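PDB 4IPA: putative curved DNA-binding protein from Chaetomium thermophilum var. thermophilum DSM 1495, which probably acts in ribosome biogenesis as an Arx1 protein with a methionine aminopeptidase-like (M24) fold, and may bind DNA. Local coordinates for residues K30-I35 against L120-D125; Y127-C132 against L346-I351; S214-L219 against K228-L233. All coordinates share one frame; numbering follows the deposited sequence.

Interaction 1 (K30-I35 against L120-D125)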
loop_
_atom_site.group_PDB
_atom_site.type_symbol
_atom_site.label_atom_id
_atom_site.label_comp_id
_atom_site.label_asym_id
_atom_site.label_seq_id
_atom_site.Cartn_x
_atom_site.Cartn_y
_atom_site.Cartn_z
ATOM N N LYS A 30 10.359 3.154 -12.362
ATOM C CA LYS A 30 11.208 1.985 -12.125
ATOM C C LYS A 30 12.379 2.274 -11.179
ATOM O O LYS A 30 12.757 1.425 -10.370
ATOM C CB LYS A 30 11.730 1.394 -13.440
ATOM C CG LYS A 30 12.643 0.191 -13.248
ATOM C CD LYS A 30 11.828 -1.063 -12.951
ATOM C CE LYS A 30 12.717 -2.229 -12.562
ATOM N NZ LYS A 30 11.916 -3.305 -11.930
ATOM N N THR A 31 12.963 3.462 -11.283
ATOM C CA THR A 31 14.038 3.826 -10.374
ATOM C C THR A 31 13.494 3.883 -8.950
ATOM O O THR A 31 14.132 3.423 -8.008
ATOM C CB THR A 31 14.631 5.206 -10.701
ATOM O OG1 THR A 31 14.985 5.269 -12.080
ATOM C CG2 THR A 31 15.869 5.439 -9.854
ATOM N N ALA A 32 12.312 4.477 -8.808
ATOM C CA ALA A 32 11.631 4.525 -7.525
ATOM C C ALA A 32 11.344 3.129 -6.963
ATOM O O ALA A 32 11.534 2.893 -5.783
ATOM C CB ALA A 32 10.343 5.328 -7.643
ATOM N N ALA A 33 10.879 2.220 -7.813
ATOM C CA ALA A 33 10.557 0.860 -7.406
ATOM C C ALA A 33 11.780 0.107 -6.896
ATOM O O ALA A 33 11.719 -0.568 -5.881
ATOM C CB ALA A 33 9.931 0.102 -8.563
ATOM N N GLN A 34 12.886 0.210 -7.617
ATOM C CA GLN A 34 14.100 -0.476 -7.209
ATOM C C GLN A 34 14.547 0.037 -5.846
ATOM O O GLN A 34 14.961 -0.743 -4.995
ATOM C CB GLN A 34 15.210 -0.293 -8.247
ATOM C CG GLN A 34 15.008 -1.096 -9.528
ATOM C CD GLN A 34 16.151 -0.896 -10.517
ATOM O OE1 GLN A 34 16.296 0.175 -11.114
ATOM N NE2 GLN A 34 16.982 -1.917 -10.671
ATOM N N ILE A 35 14.446 1.344 -5.625
ATOM C CA ILE A 35 14.781 1.880 -4.316
ATOM C C ILE A 35 13.814 1.354 -3.257
ATOM O O ILE A 35 14.245 0.913 -2.196
ATOM C CB ILE A 35 14.803 3.429 -4.278
ATOM C CG1 ILE A 35 16.060 3.973 -4.968
ATOM C CG2 ILE A 35 14.793 3.916 -2.838
ATOM C CD1 ILE A 35 16.071 5.495 -5.165
ATOM N N LEU A 120 6.182 1.338 2.507
ATOM C CA LEU A 120 7.067 2.470 2.335
ATOM C C LEU A 120 7.172 2.732 0.852
ATOM O O LEU A 120 6.636 1.972 0.054
ATOM C CB LEU A 120 8.442 2.153 2.924
ATOM C CG LEU A 120 9.158 0.908 2.403
ATOM C CD1 LEU A 120 9.980 1.236 1.166
ATOM C CD2 LEU A 120 10.059 0.321 3.507
ATOM N N GLY A 121 7.850 3.803 0.473
ATOM C CA GLY A 121 8.062 4.050 -0.936
ATOM C C GLY A 121 8.874 5.274 -1.272
ATOM O O GLY A 121 8.999 6.208 -0.466
ATOM N N ALA A 122 9.420 5.255 -2.484
ATOM C CA ALA A 122 10.201 6.355 -3.012
ATOM C C ALA A 122 9.539 7.007 -4.216
ATOM O O ALA A 122 8.573 6.492 -4.789
ATOM C CB ALA A 122 11.604 5.889 -3.397
ATOM N N GLN A 123 10.150 8.105 -4.641
ATOM C CA GLN A 123 9.528 9.085 -5.500
ATOM C C GLN A 123 10.636 9.746 -6.345
ATOM O O GLN A 123 11.575 10.319 -5.787
ATOM C CB GLN A 123 8.879 10.091 -4.548
ATOM C CG GLN A 123 8.131 11.166 -5.133
ATOM C CD GLN A 123 9.011 12.291 -5.591
ATOM O OE1 GLN A 123 9.303 12.392 -6.778
ATOM N NE2 GLN A 123 9.422 13.169 -4.656
ATOM N N ILE A 124 10.550 9.641 -7.672
ATOM C CA ILE A 124 11.464 10.382 -8.567
ATOM C C ILE A 124 10.726 11.286 -9.556
ATOM O O ILE A 124 9.959 10.807 -10.385
ATOM C CB ILE A 124 12.424 9.470 -9.384
ATOM C CG1 ILE A 124 13.500 8.864 -8.492
ATOM C CG2 ILE A 124 13.135 10.294 -10.469
ATOM C CD1 ILE A 124 13.156 7.518 -8.009
ATOM N N ASP A 125 10.998 12.586 -9.472
ATOM C CA ASP A 125 10.392 13.605 -10.325
ATOM C C ASP A 125 8.875 13.538 -10.303
ATOM O O ASP A 125 8.220 13.757 -11.321
ATOM C CB ASP A 125 10.919 13.529 -11.760
ATOM C CG ASP A 125 10.497 14.738 -12.609
ATOM O OD1 ASP A 125 10.412 15.861 -12.069
ATOM O OD2 ASP A 125 10.259 14.568 -13.824
#
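Two peptide groups are the flat surfaces that Ile-124 and Ala-32 touch, one from each side of the contact. The delta methyl of Ile-124 rests over one face of the Thr-31 to Ala-32 peptide, CD1 standing 3.3 Å from Ala-32 N, while Ala-32 CB rests over a face of the Ala-122 to Gln-123 peptide, 3.6 Å from Ala-122 O. Around the first of these groups, Ile-124 CD1 also meets Thr-31 CB at 3.8 Å, the two side chains crossing at about a right angle, and it presses on Ala-32 CA at 3.4 Å, a tight carbon pair. Ile-124 reaches this spot with chi2 at 95°, well off a staggered value, CD1 lying against the helix backbone. Farther along, the CG2 branch of Ile-35, anti to its backbone N, comes down on Ala-122 CB at 3.8 Å. The helix and strand run roughly antiparallel, at 150° over these segments, and their axes approach to 6.9 Å, a closeness that the single methyls of Ala-32 and Ala-122 permit. Helix 53-69 covers Ile-35 and Ala-122 through Met-64, so the seam is buried from that direction too. Ser-36, one turn on from Ala-32, is the polar link: its OG is hydrogen-bonded to both Ala-32 O and Ala-122 N. Just past the strand, Asp-125 pairs with Lys-28 of helix 23-46 in a salt bridge. The direct chemistry is thus methyl against methyl and methyl against peptide, which seats helix 23-46 on the antiparallel sheet of the M24 domain by shape, whereas Ser-36 and the Lys-28 to Asp-125 pair add the directional bonds that would help fix its register.

Interaction 2 (Y127-C132 against L346-I351)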
loop_
_atom_site.group_PDB
_atom_site.type_symbol
_atom_site.label_atom_id
_atom_site.label_comp_id
_atom_site.label_asym_id
_atom_site.label_seq_id
_atom_site.Cartn_x
_atom_site.Cartn_y
_atom_site.Cartn_z
ATOM N N TYR A 127 7.064 10.907 -9.639
ATOM C CA TYR A 127 6.544 9.575 -9.945
ATOM C C TYR A 127 6.907 8.596 -8.827
ATOM O O TYR A 127 8.070 8.197 -8.668
ATOM C CB TYR A 127 7.022 9.093 -11.329
ATOM C CG TYR A 127 6.654 10.086 -12.427
ATOM C CD1 TYR A 127 5.330 10.258 -12.814
ATOM C CD2 TYR A 127 7.619 10.884 -13.029
ATOM C CE1 TYR A 127 4.975 11.171 -13.793
ATOM C CE2 TYR A 127 7.275 11.815 -14.019
ATOM C CZ TYR A 127 5.954 11.950 -14.392
ATOM O OH TYR A 127 5.593 12.866 -15.356
ATOM N N GLY A 128 5.898 8.222 -8.047
ATOM C CA GLY A 128 6.118 7.415 -6.863
ATOM C C GLY A 128 5.685 5.966 -6.976
ATOM O O GLY A 128 4.739 5.635 -7.707
ATOM N N THR A 129 6.396 5.100 -6.263
ATOM C CA THR A 129 5.993 3.712 -6.123
ATOM C C THR A 129 5.822 3.454 -4.641
ATOM O O THR A 129 6.721 3.743 -3.860
ATOM C CB THR A 129 7.088 2.748 -6.631
ATOM O OG1 THR A 129 8.291 3.001 -5.898
ATOM C CG2 THR A 129 7.357 2.965 -8.123
ATOM N N ILE A 130 4.673 2.924 -4.253
ATOM C CA ILE A 130 4.452 2.518 -2.873
ATOM C C ILE A 130 4.368 0.988 -2.836
ATOM O O ILE A 130 3.752 0.378 -3.717
ATOM C CB ILE A 130 3.168 3.168 -2.292
ATOM C CG1 ILE A 130 3.252 4.693 -2.411
ATOM C CG2 ILE A 130 2.963 2.765 -0.826
ATOM C CD1 ILE A 130 2.023 5.433 -1.891
ATOM N N VAL A 131 5.022 0.372 -1.850
ATOM C CA VAL A 131 5.000 -1.082 -1.702
ATOM C C VAL A 131 4.592 -1.452 -0.286
ATOM O O VAL A 131 4.886 -0.721 0.655
ATOM C CB VAL A 131 6.397 -1.738 -1.977
ATOM C CG1 VAL A 131 6.857 -1.482 -3.389
ATOM C CG2 VAL A 131 7.443 -1.234 -0.995
ATOM N N CYS A 132 3.916 -2.586 -0.142
ATOM C CA CYS A 132 3.597 -3.125 1.172
ATOM C C CYS A 132 3.683 -4.643 1.121
ATOM O O CYS A 132 3.019 -5.276 0.294
ATOM C CB CYS A 132 2.198 -2.711 1.642
ATOM S SG CYS A 132 1.707 -3.407 3.289
ATOM N N LEU A 346 0.518 -4.316 -1.209
ATOM C CA LEU A 346 0.365 -3.127 -2.012
ATOM C C LEU A 346 1.441 -3.208 -3.082
ATOM O O LEU A 346 2.638 -3.341 -2.790
ATOM C CB LEU A 346 0.489 -1.845 -1.164
ATOM C CG LEU A 346 -0.237 -0.597 -1.703
ATOM C CD1 LEU A 346 -0.381 0.549 -0.659
ATOM C CD2 LEU A 346 0.417 -0.083 -2.984
ATOM N N THR A 347 0.991 -3.154 -4.324
ATOM C CA THR A 347 1.864 -3.269 -5.471
ATOM C C THR A 347 1.631 -2.053 -6.359
ATOM O O THR A 347 0.488 -1.685 -6.631
ATOM C CB THR A 347 1.524 -4.547 -6.275
ATOM O OG1 THR A 347 1.559 -5.694 -5.407
ATOM C CG2 THR A 347 2.504 -4.746 -7.427
ATOM N N THR A 348 2.700 -1.426 -6.823
ATOM C CA THR A 348 2.564 -0.374 -7.827
ATOM C C THR A 348 2.718 -0.982 -9.221
ATOM O O THR A 348 3.756 -1.556 -9.528
ATOM C CB THR A 348 3.599 0.736 -7.610
ATOM O OG1 THR A 348 3.313 1.399 -6.372
ATOM C CG2 THR A 348 3.543 1.764 -8.778
ATOM N N ILE A 349 1.682 -0.882 -10.047
ATOM C CA ILE A 349 1.707 -1.492 -11.377
ATOM C C ILE A 349 1.669 -0.491 -12.522
ATOM O O ILE A 349 1.238 0.653 -12.365
ATOM C CB ILE A 349 0.509 -2.432 -11.614
ATOM C CG1 ILE A 349 -0.789 -1.614 -11.660
ATOM C CG2 ILE A 349 0.486 -3.566 -10.584
ATOM C CD1 ILE A 349 -2.033 -2.423 -11.958
ATOM N N ALA A 350 2.101 -0.958 -13.689
ATOM C CA ALA A 350 1.889 -0.232 -14.931
ATOM C C ALA A 350 1.022 -1.065 -15.876
ATOM O O ALA A 350 1.180 -2.281 -15.977
ATOM C CB ALA A 350 3.214 0.109 -15.584
ATOM N N ILE A 351 0.092 -0.398 -16.544
ATOM C CA ILE A 351 -0.767 -1.039 -17.509
ATOM C C ILE A 351 -0.328 -0.589 -18.886
ATOM O O ILE A 351 -0.401 0.594 -19.202
ATOM C CB ILE A 351 -2.233 -0.650 -17.291
ATOM C CG1 ILE A 351 -2.616 -0.881 -15.819
ATOM C CG2 ILE A 351 -3.126 -1.438 -18.236
ATOM C CD1 ILE A 351 -4.109 -0.700 -15.481
#
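Cys-132 and Leu-346 form a single antiparallel bridge, a hydrogen-bonded pair whose CA atoms lie 4.5 Å apart. Cys-132 N donates to Leu-346 O at 3.0 Å, and Leu-346 N returns a bond to Cys-132 O at 3.1 Å. The strands make an angle of 151° and pair at this one bridge alone; from Ile-349 onward the second segment no longer touches the first. Where the backbones part, a side chain takes over: Thr-348 OG1 donates to Ile-130 O at 2.9 Å, approaching with a tilt of 21° from the carbonyl plane. Its chi1 of -66° sets OG1 anti to the carbonyl carbon, which turns the hydroxyl to the neighbouring strand and leaves CG2 to meet Thr-129 CG2, the two threonines crossing at about a right angle. Thr-129 OG1 shares a hydrogen bond with Ser-36 OG of helix 23-46. Leu-346 supplies the largest side-chain contact. Its CB abuts Cys-132 CB at 3.4 Å, closer than usual, and CD1 meets Ile-130 CG2 at 4.0 Å, while the CD2 methyl lies against the carbonyl oxygen Ile-130 O at 3.4 Å; Gln-119 of strand 115-124 packs on the same leucine. Strands 127-136 and 342-352 belong to different sheets, so this pair of bonds, with the Thr-348 side-chain bond beside it, splices the two across the middle of the M24 fold. Ile-130 O, buried where no backbone N-H of the facing strand reaches it, is satisfied by a hydroxyl, so that carbonyl keeps a partner where the strands diverge.

Interaction 3 (S214-L219 against K228-L233)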
loop_
_atom_site.group_PDB
_atom_site.type_symbol
_atom_site.label_atom_id
_atom_site.label_comp_id
_atom_site.label_asym_id
_atom_site.label_seq_id
_atom_site.Cartn_x
_atom_site.Cartn_y
_atom_site.Cartn_z
ATOM N N SER A 214 -13.336 -1.121 2.477
ATOM C CA SER A 214 -12.895 0.126 1.860
ATOM C C SER A 214 -11.412 0.159 1.539
ATOM O O SER A 214 -10.831 1.236 1.409
ATOM C CB SER A 214 -13.273 1.344 2.719
ATOM O OG SER A 214 -14.684 1.504 2.792
ATOM N N THR A 215 -10.800 -1.013 1.420
ATOM C CA THR A 215 -9.435 -1.101 0.921
ATOM C C THR A 215 -9.391 -0.528 -0.490
ATOM O O THR A 215 -10.094 -0.990 -1.368
ATOM C CB THR A 215 -8.948 -2.557 0.933
ATOM O OG1 THR A 215 -8.838 -2.982 2.296
ATOM C CG2 THR A 215 -7.595 -2.692 0.245
ATOM N N THR A 216 -8.578 0.494 -0.696
ATOM C CA THR A 216 -8.672 1.290 -1.910
ATOM C C THR A 216 -7.411 1.221 -2.762
ATOM O O THR A 216 -6.300 1.369 -2.255
ATOM C CB THR A 216 -8.938 2.774 -1.560
ATOM O OG1 THR A 216 -10.118 2.871 -0.760
ATOM C CG2 THR A 216 -9.114 3.625 -2.838
ATOM N N SER A 217 -7.594 0.998 -4.057
ATOM C CA SER A 217 -6.519 1.144 -5.033
ATOM C C SER A 217 -6.638 2.485 -5.757
ATOM O O SER A 217 -7.721 2.905 -6.126
ATOM C CB SER A 217 -6.557 -0.026 -6.009
ATOM O OG SER A 217 -6.347 -1.244 -5.305
ATOM N N TRP A 218 -5.520 3.170 -5.944
ATOM C CA TRP A 218 -5.552 4.521 -6.507
ATOM C C TRP A 218 -4.736 4.647 -7.783
ATOM O O TRP A 218 -3.643 4.097 -7.896
ATOM C CB TRP A 218 -4.961 5.531 -5.533
ATOM C CG TRP A 218 -5.731 5.806 -4.299
ATOM C CD1 TRP A 218 -5.574 5.208 -3.091
ATOM C CD2 TRP A 218 -6.750 6.799 -4.128
ATOM N NE1 TRP A 218 -6.447 5.747 -2.174
ATOM C CE2 TRP A 218 -7.179 6.732 -2.785
ATOM C CE3 TRP A 218 -7.348 7.731 -4.981
ATOM C CZ2 TRP A 218 -8.171 7.562 -2.272
ATOM C CZ3 TRP A 218 -8.341 8.564 -4.470
ATOM C CH2 TRP A 218 -8.739 8.470 -3.129
ATOM N N LEU A 219 -5.264 5.415 -8.722
ATOM C CA LEU A 219 -4.492 5.857 -9.857
ATOM C C LEU A 219 -3.358 6.739 -9.340
ATOM O O LEU A 219 -3.570 7.574 -8.472
ATOM C CB LEU A 219 -5.390 6.659 -10.805
ATOM C CG LEU A 219 -4.778 7.113 -12.130
ATOM C CD1 LEU A 219 -4.477 5.909 -13.023
ATOM C CD2 LEU A 219 -5.710 8.092 -12.846
ATOM N N LYS A 228 -7.279 10.361 -10.039
ATOM C CA LYS A 228 -8.678 10.649 -10.370
ATOM C C LYS A 228 -9.516 9.405 -10.618
ATOM O O LYS A 228 -10.705 9.498 -10.885
ATOM C CB LYS A 228 -8.793 11.632 -11.544
ATOM C CG LYS A 228 -8.208 11.127 -12.836
ATOM C CD LYS A 228 -8.367 12.130 -13.970
ATOM C CE LYS A 228 -7.680 11.614 -15.239
ATOM N NZ LYS A 228 -7.837 12.538 -16.416
ATOM N N LYS A 229 -8.895 8.240 -10.512
ATOM C CA LYS A 229 -9.639 6.992 -10.526
ATOM C C LYS A 229 -9.260 6.184 -9.289
ATOM O O LYS A 229 -8.122 6.260 -8.817
ATOM C CB LYS A 229 -9.352 6.207 -11.813
ATOM C CG LYS A 229 -9.456 7.085 -13.071
ATOM C CD LYS A 229 -9.406 6.305 -14.397
ATOM C CE LYS A 229 -8.104 5.583 -14.619
ATOM N NZ LYS A 229 -7.980 5.138 -16.049
ATOM N N LYS A 230 -10.213 5.418 -8.764
ATOM C CA LYS A 230 -9.944 4.549 -7.628
ATOM C C LYS A 230 -10.912 3.363 -7.579
ATOM O O LYS A 230 -12.078 3.454 -7.991
ATOM C CB LYS A 230 -10.026 5.327 -6.318
ATOM C CG LYS A 230 -11.441 5.643 -5.908
ATOM C CD LYS A 230 -11.501 6.734 -4.859
ATOM C CE LYS A 230 -12.924 7.235 -4.686
ATOM N NZ LYS A 230 -12.976 8.369 -3.709
ATOM N N ILE A 231 -10.409 2.248 -7.072
ATOM C CA ILE A 231 -11.239 1.084 -6.831
ATOM C C ILE A 231 -11.376 0.884 -5.332
ATOM O O ILE A 231 -10.379 0.758 -4.633
ATOM C CB ILE A 231 -10.607 -0.157 -7.455
ATOM C CG1 ILE A 231 -10.570 0.007 -8.982
ATOM C CG2 ILE A 231 -11.384 -1.407 -7.055
ATOM C CD1 ILE A 231 -9.869 -1.126 -9.706
ATOM N N ILE A 232 -12.599 0.882 -4.824
ATOM C CA ILE A 232 -12.786 0.678 -3.401
ATOM C C ILE A 232 -13.423 -0.677 -3.125
ATOM O O ILE A 232 -14.579 -0.889 -3.478
ATOM C CB ILE A 232 -13.659 1.765 -2.782
ATOM C CG1 ILE A 232 -13.117 3.152 -3.132
ATOM C CG2 ILE A 232 -13.763 1.553 -1.257
ATOM C CD1 ILE A 232 -13.882 4.295 -2.479
ATOM N N LEU A 233 -12.675 -1.589 -2.496
ATOM C CA LEU A 233 -13.201 -2.925 -2.169
ATOM C C LEU A 233 -14.199 -2.901 -0.998
ATOM O O LEU A 233 -14.030 -2.125 -0.047
ATOM C CB LEU A 233 -12.065 -3.873 -1.814
ATOM C CG LEU A 233 -10.978 -4.070 -2.851
ATOM C CD1 LEU A 233 -9.933 -4.986 -2.269
ATOM C CD2 LEU A 233 -11.552 -4.626 -4.176
#
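Segments 214-219 and 228-233 pair almost exactly antiparallel, at 176°, with Ser-217 and Ile-231 exchanging backbone bonds as a hydrogen-bonded pair and Leu-219 N, Leu-233 N and Ser-214 N extending the ladder to Lys-229 O, Thr-215 O and Leu-233 O. On the face bearing Thr-216, Trp-218, Lys-230 and Ile-232, the indole is the broad surface. Lys-230 lies alongside it, pointing the same way, and its CD sits 4.0 Å from the centroid of the six-membered ring of Trp-218, over the face, in a CH-pi contact. Chi1 of 75° puts Lys-230 CG between the backbone N and the carbonyl carbon, and this carries the chain over the ring as far as CD. Over the same indole face, Thr-216 CG2 stands 3.5 Å above the plane near the rim, also meeting Lys-230 CB at 4.0 Å. The other branch, Thr-216 OG1, bonds back to Ser-214 O at 2.8 Å from above the carbonyl plane and lies 3.8 Å from Ile-232 CG1. With an alanine here, Ser-214 O would probably lose its hydroxyl mate and a gap would open between the indole rim and Ile-232. At the turn end, Lys-229 bends at chi3 so that CG and CE both lie against Leu-219 CD2, CG at 3.9 Å, while its amine forms a salt bridge with Asp-249. Ser-217, on the opposite face, directs OG to Glu-254 N of strand 250-258, and helix 193-205 covers Ile-231 and Leu-233. The arrangement is a beta hairpin at the margin of an antiparallel sheet, strand 230-232 being its outermost member on this side, in the second half of the M24 fold.

Overall arrangement
From the N terminus, helix 23-46 first meets strand 115-124 in interaction 1, closing a loop of 84 residues. The chain turns at once into strand 127-136, the sheet neighbour of 115-124, so interactions 1 and 2 touch: Leu-120 and Ala-122 bond to Val-131 and Thr-129, and the centres of the two interactions lie about 9 Å apart. Interaction 2 closes only when segment 346-351 returns, after 213 intervening residues, and joins the three-stranded sheet to the five-stranded one. Interaction 3, a short hairpin of that second sheet, forms wholly within this long excursion, its centre about 13 Å from that of interaction 2. Interaction 1 precedes both, and none of the three loops cross.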